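Local coordinates for ribosomal RNA small subunit methyltransferase Nep1 (Archaeoglobus fulgidus, PDB 3O7B), which probably catalyses the N1-methylation of a specific pseudouridine in 16S rRNA during ribosome biogenesis, with S-adenosyl-L-methionine as methyl donor, at residues V169-E174 against G210-V215; R165-L170 against D188-I193. One frame throughout, in Å; residues are numbered along the deposited sequence.

Interaction 1 of 2, residues V169-E174 against G210-V215; sequences VLLFRE and GEFKEV. With SAH (S-adenosyl-L-homocysteine), chain C.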
loop_
_atom_site.group_PDB
_atom_site.type_symbol
_atom_site.label_atom_id
_atom_site.label_comp_id
_atom_site.label_asym_id
_atom_site.label_seq_id
_atom_site.Cartn_x
_atom_site.Cartn_y
_atom_site.Cartn_z
ATOM N N VAL A 169 17.205 -17.024 -9.334
ATOM C CA VAL A 169 16.968 -16.125 -8.214
ATOM C C VAL A 169 17.542 -14.751 -8.482
ATOM O O VAL A 169 18.756 -14.608 -8.770
ATOM C CB VAL A 169 17.522 -16.667 -6.876
ATOM C CG1 VAL A 169 17.338 -15.641 -5.761
ATOM C CG2 VAL A 169 16.834 -17.971 -6.514
ATOM N N LEU A 170 16.693 -13.728 -8.382
ATOM C CA LEU A 170 17.107 -12.334 -8.510
ATOM C C LEU A 170 16.863 -11.673 -7.172
ATOM O O LEU A 170 15.702 -11.526 -6.759
ATOM C CB LEU A 170 16.308 -11.654 -9.622
ATOM C CG LEU A 170 16.275 -12.332 -10.983
ATOM C CD1 LEU A 170 15.336 -11.575 -11.918
ATOM C CD2 LEU A 170 17.696 -12.404 -11.598
ATOM N N LEU A 171 17.927 -11.350 -6.444
ATOM C CA LEU A 171 17.818 -10.742 -5.128
ATOM C C LEU A 171 18.007 -9.245 -5.280
ATOM O O LEU A 171 19.062 -8.773 -5.714
ATOM C CB LEU A 171 18.869 -11.295 -4.154
ATOM C CG LEU A 171 18.850 -10.696 -2.756
ATOM C CD1 LEU A 171 17.520 -11.017 -2.038
ATOM C CD2 LEU A 171 20.037 -11.178 -1.922
ATOM N N PHE A 172 16.971 -8.491 -4.945
ATOM C CA PHE A 172 17.061 -7.043 -5.048
ATOM C C PHE A 172 17.687 -6.483 -3.784
ATOM O O PHE A 172 17.183 -6.680 -2.682
ATOM C CB PHE A 172 15.677 -6.468 -5.408
ATOM C CG PHE A 172 15.319 -6.732 -6.839
ATOM C CD1 PHE A 172 15.667 -5.817 -7.846
ATOM C CD2 PHE A 172 14.739 -7.935 -7.221
ATOM C CE1 PHE A 172 15.421 -6.094 -9.189
ATOM C CE2 PHE A 172 14.482 -8.218 -8.560
ATOM C CZ PHE A 172 14.830 -7.293 -9.551
ATOM N N ARG A 173 18.856 -5.853 -3.946
ATOM C CA ARG A 173 19.535 -5.167 -2.843
ATOM C C ARG A 173 20.304 -3.992 -3.417
ATOM O O ARG A 173 20.797 -4.055 -4.544
ATOM C CB ARG A 173 20.557 -6.031 -2.079
ATOM C CG ARG A 173 20.686 -7.475 -2.427
ATOM C CD ARG A 173 22.005 -8.032 -1.848
ATOM N NE ARG A 173 22.111 -7.883 -0.399
ATOM C CZ ARG A 173 22.939 -8.587 0.375
ATOM N NH1 ARG A 173 23.752 -9.498 -0.151
ATOM N NH2 ARG A 173 22.948 -8.387 1.681
ATOM N N GLU A 174 20.425 -2.948 -2.604
ATOM C CA GLU A 174 21.137 -1.734 -2.971
ATOM C C GLU A 174 22.564 -1.998 -3.454
ATOM O O GLU A 174 23.001 -1.382 -4.421
ATOM C CB GLU A 174 21.142 -0.763 -1.796
ATOM C CG GLU A 174 21.806 0.575 -2.108
ATOM C CD GLU A 174 21.822 1.508 -0.922
ATOM O OE1 GLU A 174 21.183 1.185 0.106
ATOM O OE2 GLU A 174 22.480 2.572 -1.021
ATOM N N GLY A 210 20.724 -20.160 -2.504
ATOM C CA GLY A 210 21.591 -20.899 -3.439
ATOM C C GLY A 210 22.229 -19.951 -4.436
ATOM O O GLY A 210 22.705 -18.884 -4.056
ATOM N N GLU A 211 22.229 -20.331 -5.705
ATOM C CA GLU A 211 22.733 -19.464 -6.771
ATOM C C GLU A 211 21.804 -18.260 -6.866
ATOM O O GLU A 211 20.586 -18.427 -6.906
ATOM C CB GLU A 211 22.735 -20.185 -8.116
ATOM C CG GLU A 211 23.127 -19.297 -9.291
ATOM C CD GLU A 211 23.003 -19.947 -10.649
ATOM O OE1 GLU A 211 22.328 -21.002 -10.792
ATOM O OE2 GLU A 211 23.591 -19.391 -11.588
ATOM N N PHE A 212 22.365 -17.062 -6.902
ATOM C CA PHE A 212 21.551 -15.873 -7.131
ATOM C C PHE A 212 22.343 -14.741 -7.728
ATOM O O PHE A 212 23.581 -14.710 -7.649
ATOM C CB PHE A 212 20.820 -15.404 -5.859
ATOM C CG PHE A 212 21.707 -14.888 -4.755
ATOM C CD1 PHE A 212 22.062 -13.541 -4.684
ATOM C CD2 PHE A 212 22.137 -15.731 -3.741
ATOM C CE1 PHE A 212 22.848 -13.068 -3.639
ATOM C CE2 PHE A 212 22.912 -15.262 -2.691
ATOM C CZ PHE A 212 23.282 -13.927 -2.640
ATOM N N LYS A 213 21.616 -13.813 -8.338
ATOM C CA LYS A 213 22.187 -12.585 -8.882
ATOM C C LYS A 213 21.632 -11.436 -8.064
ATOM O O LYS A 213 20.418 -11.378 -7.841
ATOM C CB LYS A 213 21.773 -12.432 -10.331
ATOM C CG LYS A 213 22.248 -11.140 -10.968
ATOM C CD LYS A 213 21.967 -11.139 -12.462
ATOM C CE LYS A 213 22.877 -12.095 -13.236
ATOM N NZ LYS A 213 22.400 -12.267 -14.639
ATOM N N GLU A 214 22.499 -10.533 -7.623
ATOM C CA GLU A 214 22.076 -9.372 -6.834
ATOM C C GLU A 214 21.870 -8.196 -7.749
ATOM O O GLU A 214 22.776 -7.821 -8.507
ATOM C CB GLU A 214 23.115 -8.980 -5.796
ATOM C CG GLU A 214 23.433 -10.035 -4.800
ATOM C CD GLU A 214 24.421 -9.547 -3.772
ATOM O OE1 GLU A 214 25.247 -8.664 -4.111
ATOM O OE2 GLU A 214 24.369 -10.047 -2.631
ATOM N N VAL A 215 20.680 -7.601 -7.658
ATOM C CA VAL A 215 20.276 -6.541 -8.584
ATOM C C VAL A 215 19.953 -5.267 -7.811
ATOM O O VAL A 215 19.152 -5.277 -6.857
ATOM C CB VAL A 215 19.043 -6.958 -9.431
ATOM C CG1 VAL A 215 18.684 -5.869 -10.449
ATOM C CG2 VAL A 215 19.283 -8.310 -10.130
HETATM N N SAH C . 18.309 -3.196 3.928
HETATM C CA SAH C . 17.371 -2.040 4.029
HETATM C CB SAH C . 16.131 -2.455 4.809
HETATM C CG SAH C . 15.092 -3.171 3.949
HETATM S SD SAH C . 14.525 -2.173 2.538
HETATM C C SAH C . 18.027 -0.819 4.666
HETATM O O SAH C . 19.231 -0.824 4.934
HETATM C "C5'" SAH C . 13.366 -3.284 1.693
HETATM C "C4'" SAH C . 13.884 -4.102 0.516
HETATM O "O4'" SAH C . 13.932 -3.340 -0.676
HETATM C "C3'" SAH C . 15.303 -4.617 0.666
HETATM O "O3'" SAH C . 15.365 -5.738 1.513
HETATM C "C2'" SAH C . 15.656 -4.929 -0.765
HETATM O "O2'" SAH C . 15.076 -6.174 -1.166
HETATM C "C1'" SAH C . 14.960 -3.818 -1.529
HETATM N N9 SAH C . 15.801 -2.643 -1.883
HETATM C C8 SAH C . 15.977 -1.490 -1.153
HETATM N N7 SAH C . 16.787 -0.656 -1.858
HETATM C C5 SAH C . 17.096 -1.248 -3.030
HETATM C C6 SAH C . 17.878 -0.859 -4.111
HETATM N N6 SAH C . 18.503 0.330 -4.128
HETATM N N1 SAH C . 18.007 -1.698 -5.192
HETATM C C2 SAH C . 17.390 -2.935 -5.200
HETATM N N3 SAH C . 16.623 -3.317 -4.122
HETATM C C4 SAH C . 16.486 -2.501 -3.053
HETATM O O HOH W 1 19.126 -19.343 -8.908
#
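The Phe-172 ring takes Val-215 over one face, a CH-pi contact with CB 4.2 Å from the ring centroid, while C2 of S-adenosyl-L-homocysteine lies at the ring's edge. Across the strands the guanidinium of Arg-173 receives Glu-214 OE2 at its edge and in its plane; the carboxylate is turned 89° to it. Glu-214 CG, in turn, lies at the edge of the Phe-212 ring, in its plane. These groups flank two parallel strands at one edge of the sheet within this chain, in the SPOUT methyltransferase fold, beside the bound S-adenosyl-L-homocysteine. Four backbone bonds fix the pairing: Lys-213 N to Val-169 O, Leu-171 N to Lys-213 O (2.9 Å), Val-215 N to Leu-171 O, and Arg-173 N to Val-215 O. Side chains alternate accordingly, with Leu-170, Phe-172, Lys-213 and Val-215 on the face touched by helix 181-184, and Val-169, Leu-171, Phe-212 and Glu-214 on the other, where helix 203-209 packs on Leu-171. Leu-171 lies alongside Phe-212, its chi1 of 179° bringing Leu-171 CD2 to 3.8 Å from Phe-212 CE1, oblique to the ring. Arg-173 reaches Glu-214 through a nearly eclipsed chi1 of -5° and a bend at chi3; Arg-173 NH1 meets Glu-214 OE2 on its syn side but tilted out of the carboxylate plane, at 2.6 Å, a short salt bridge. Replacing Arg-173 by an alanine would probably leave the Glu-214 carboxylate without this charge partner and free to turn, its other ion pair, to Lys-175, being long and weak. A water joins Val-169 N to Glu-211 O at the N-terminal end of the pairing. At the cofactor end, O2' of S-adenosyl-L-homocysteine donates a hydrogen bond to Phe-172 O at 2.6 Å.

Interaction 2 of 2, residues R165-L170 against D188-I193; sequences RGRDVL and DVAVCI
Four backbone hydrogen bonds alternate between Asp-168 to Leu-170 and Asp-188 to Cys-192, establishing a parallel register of Asp-168 with Val-189, Val-169 with Ala-190 and Leu-170 with Val-191. Leu-170 N reaches Ala-190 O at 2.8 Å with an N-H...O angle of 178°. Ala-190 N to Asp-168 O, Asp-168 N to Asp-188 O and Cys-192 N to Leu-170 O complete the set, and CA-H...O contacts accompany it, among them Val-189 CA to Asp-168 O at 3.3 Å.

Apolar contacts flank the ladder on both faces. The chi1 of Leu-170, -52° with CG beside the backbone N, carries its CD1 obliquely across Val-189, 4.1 Å from Val-189 CB. On the opposite face, Val-169 CG1 meets Cys-192 SG at 3.9 Å. Arg-167, just before the strand, points toward the other segment, its CB 4.0 Å from Ala-190 CB.

Polar ends are satisfied separately. Arg-167 runs extended past Asp-188 to a salt bridge with Glu-106, while Asp-188 OD2 accepts a bond from Met-26 N. A water donates to Asp-188 O at 2.9 Å and, weakly, to Asp-168 OD2.

Strand 168-172, helix 181-184 and strand 189-194 thus form a beta-alpha-beta unit with parallel neighbouring strands, part of the cofactor-binding SPOUT fold, with Ile-193 at its pocket end touching S-adenosyl-L-homocysteine.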
loop_
_atom_site.group_PDB
_atom_site.type_symbol
_atom_site.label_atom_id
_atom_site.label_comp_id
_atom_site.label_asym_id
_atom_site.label_seq_id
_atom_site.Cartn_x
_atom_site.Cartn_y
_atom_site.Cartn_z
ATOM N N ARG A 165 13.915 -23.511 -6.084
ATOM C CA ARG A 165 14.319 -24.590 -7.004
ATOM C C ARG A 165 13.781 -24.354 -8.404
ATOM O O ARG A 165 12.595 -24.065 -8.573
ATOM C CB ARG A 165 13.748 -25.943 -6.553
ATOM C CG ARG A 165 14.574 -26.730 -5.597
ATOM C CD ARG A 165 13.878 -28.064 -5.234
ATOM N NE ARG A 165 14.096 -29.126 -6.218
ATOM C CZ ARG A 165 13.152 -29.864 -6.803
ATOM N NH1 ARG A 165 11.867 -29.682 -6.527
ATOM N NH2 ARG A 165 13.505 -30.801 -7.676
ATOM N N GLY A 166 14.636 -24.494 -9.411
ATOM C CA GLY A 166 14.215 -24.428 -10.811
ATOM C C GLY A 166 13.934 -23.042 -11.356
ATOM O O GLY A 166 13.449 -22.891 -12.476
ATOM N N ARG A 167 14.276 -22.024 -10.566
ATOM C CA ARG A 167 14.061 -20.645 -10.973
ATOM C C ARG A 167 15.363 -19.879 -10.787
ATOM O O ARG A 167 16.089 -20.154 -9.848
ATOM C CB ARG A 167 12.957 -20.020 -10.115
ATOM C CG ARG A 167 11.574 -20.605 -10.359
ATOM C CD ARG A 167 10.637 -20.274 -9.201
ATOM N NE ARG A 167 9.275 -20.680 -9.548
ATOM C CZ ARG A 167 8.367 -21.138 -8.693
ATOM N NH1 ARG A 167 8.636 -21.274 -7.409
ATOM N NH2 ARG A 167 7.167 -21.473 -9.152
ATOM N N ASP A 168 15.618 -18.905 -11.658
ATOM C CA ASP A 168 16.773 -17.989 -11.542
ATOM C C ASP A 168 16.482 -16.961 -10.441
ATOM O O ASP A 168 15.597 -16.105 -10.614
ATOM C CB ASP A 168 16.978 -17.228 -12.858
ATOM C CG ASP A 168 17.534 -18.094 -13.976
ATOM O OD1 ASP A 168 18.315 -19.018 -13.683
ATOM O OD2 ASP A 168 17.198 -17.812 -15.153
ATOM N N VAL A 169 17.205 -17.024 -9.334
ATOM C CA VAL A 169 16.968 -16.125 -8.214
ATOM C C VAL A 169 17.542 -14.751 -8.482
ATOM O O VAL A 169 18.756 -14.608 -8.770
ATOM C CB VAL A 169 17.522 -16.667 -6.876
ATOM C CG1 VAL A 169 17.338 -15.641 -5.761
ATOM C CG2 VAL A 169 16.834 -17.971 -6.514
ATOM N N LEU A 170 16.693 -13.728 -8.382
ATOM C CA LEU A 170 17.107 -12.334 -8.510
ATOM C C LEU A 170 16.863 -11.673 -7.172
ATOM O O LEU A 170 15.702 -11.526 -6.759
ATOM C CB LEU A 170 16.308 -11.654 -9.622
ATOM C CG LEU A 170 16.275 -12.332 -10.983
ATOM C CD1 LEU A 170 15.336 -11.575 -11.918
ATOM C CD2 LEU A 170 17.696 -12.404 -11.598
ATOM N N ASP A 188 12.252 -18.706 -16.257
ATOM C CA ASP A 188 11.616 -18.805 -14.943
ATOM C C ASP A 188 12.497 -18.103 -13.910
ATOM O O ASP A 188 13.626 -18.536 -13.677
ATOM C CB ASP A 188 11.443 -20.274 -14.534
ATOM C CG ASP A 188 10.515 -21.052 -15.463
ATOM O OD1 ASP A 188 9.770 -20.422 -16.252
ATOM O OD2 ASP A 188 10.537 -22.305 -15.387
ATOM N N VAL A 189 11.980 -17.044 -13.286
ATOM C CA VAL A 189 12.750 -16.292 -12.286
ATOM C C VAL A 189 12.066 -16.308 -10.930
ATOM O O VAL A 189 10.856 -16.510 -10.862
ATOM C CB VAL A 189 13.043 -14.821 -12.706
ATOM C CG1 VAL A 189 13.827 -14.797 -14.012
ATOM C CG2 VAL A 189 11.753 -13.991 -12.828
ATOM N N ALA A 190 12.841 -16.137 -9.861
ATOM C CA ALA A 190 12.318 -15.887 -8.526
ATOM C C ALA A 190 12.782 -14.504 -8.118
ATOM O O ALA A 190 13.966 -14.276 -7.842
ATOM C CB ALA A 190 12.800 -16.921 -7.540
ATOM N N VAL A 191 11.850 -13.552 -8.120
ATOM C CA VAL A 191 12.111 -12.166 -7.746
ATOM C C VAL A 191 12.006 -12.072 -6.243
ATOM O O VAL A 191 10.935 -12.335 -5.697
ATOM C CB VAL A 191 11.066 -11.220 -8.374
ATOM C CG1 VAL A 191 11.139 -9.837 -7.731
ATOM C CG2 VAL A 191 11.248 -11.145 -9.866
ATOM N N CYS A 192 13.102 -11.725 -5.562
ATOM C CA CYS A 192 13.175 -11.750 -4.114
ATOM C C CYS A 192 13.410 -10.352 -3.565
ATOM O O CYS A 192 14.405 -9.681 -3.911
ATOM C CB CYS A 192 14.295 -12.702 -3.647
ATOM S SG CYS A 192 13.996 -14.439 -4.085
ATOM N N ILE A 193 12.445 -9.900 -2.766
ATOM C CA ILE A 193 12.455 -8.552 -2.218
ATOM C C ILE A 193 12.237 -8.627 -0.713
ATOM O O ILE A 193 11.295 -9.294 -0.240
ATOM C CB ILE A 193 11.322 -7.699 -2.878
ATOM C CG1 ILE A 193 11.526 -7.613 -4.402
ATOM C CG2 ILE A 193 11.214 -6.308 -2.226
ATOM C CD1 ILE A 193 10.298 -7.124 -5.228
HETATM O O HOH W 2 15.081 -20.426 -15.333
#

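How the interactions relate
Following the chain from the N terminus, strand 168-172 comes first and takes part in both contacts. Interaction 2 closes the shorter loop, through helix 181-184 to strand 189-194; interaction 1 closes a longer one, continuing through helix 203-209 to strand 212-215. The segments overlap at Val-169 and Leu-170, and the later partner of interaction 2 falls within the span that interaction 1 closes. Strand 168-172 consequently lies between 189-194 and 212-215, the latter outermost within this chain. The centres are 8 Å apart, and a probable hydrogen bond from Phe-172 N to Cys-192 O, 3.0 Å, carries the pairing of interaction 2 onward into interaction 1 near the cofactor.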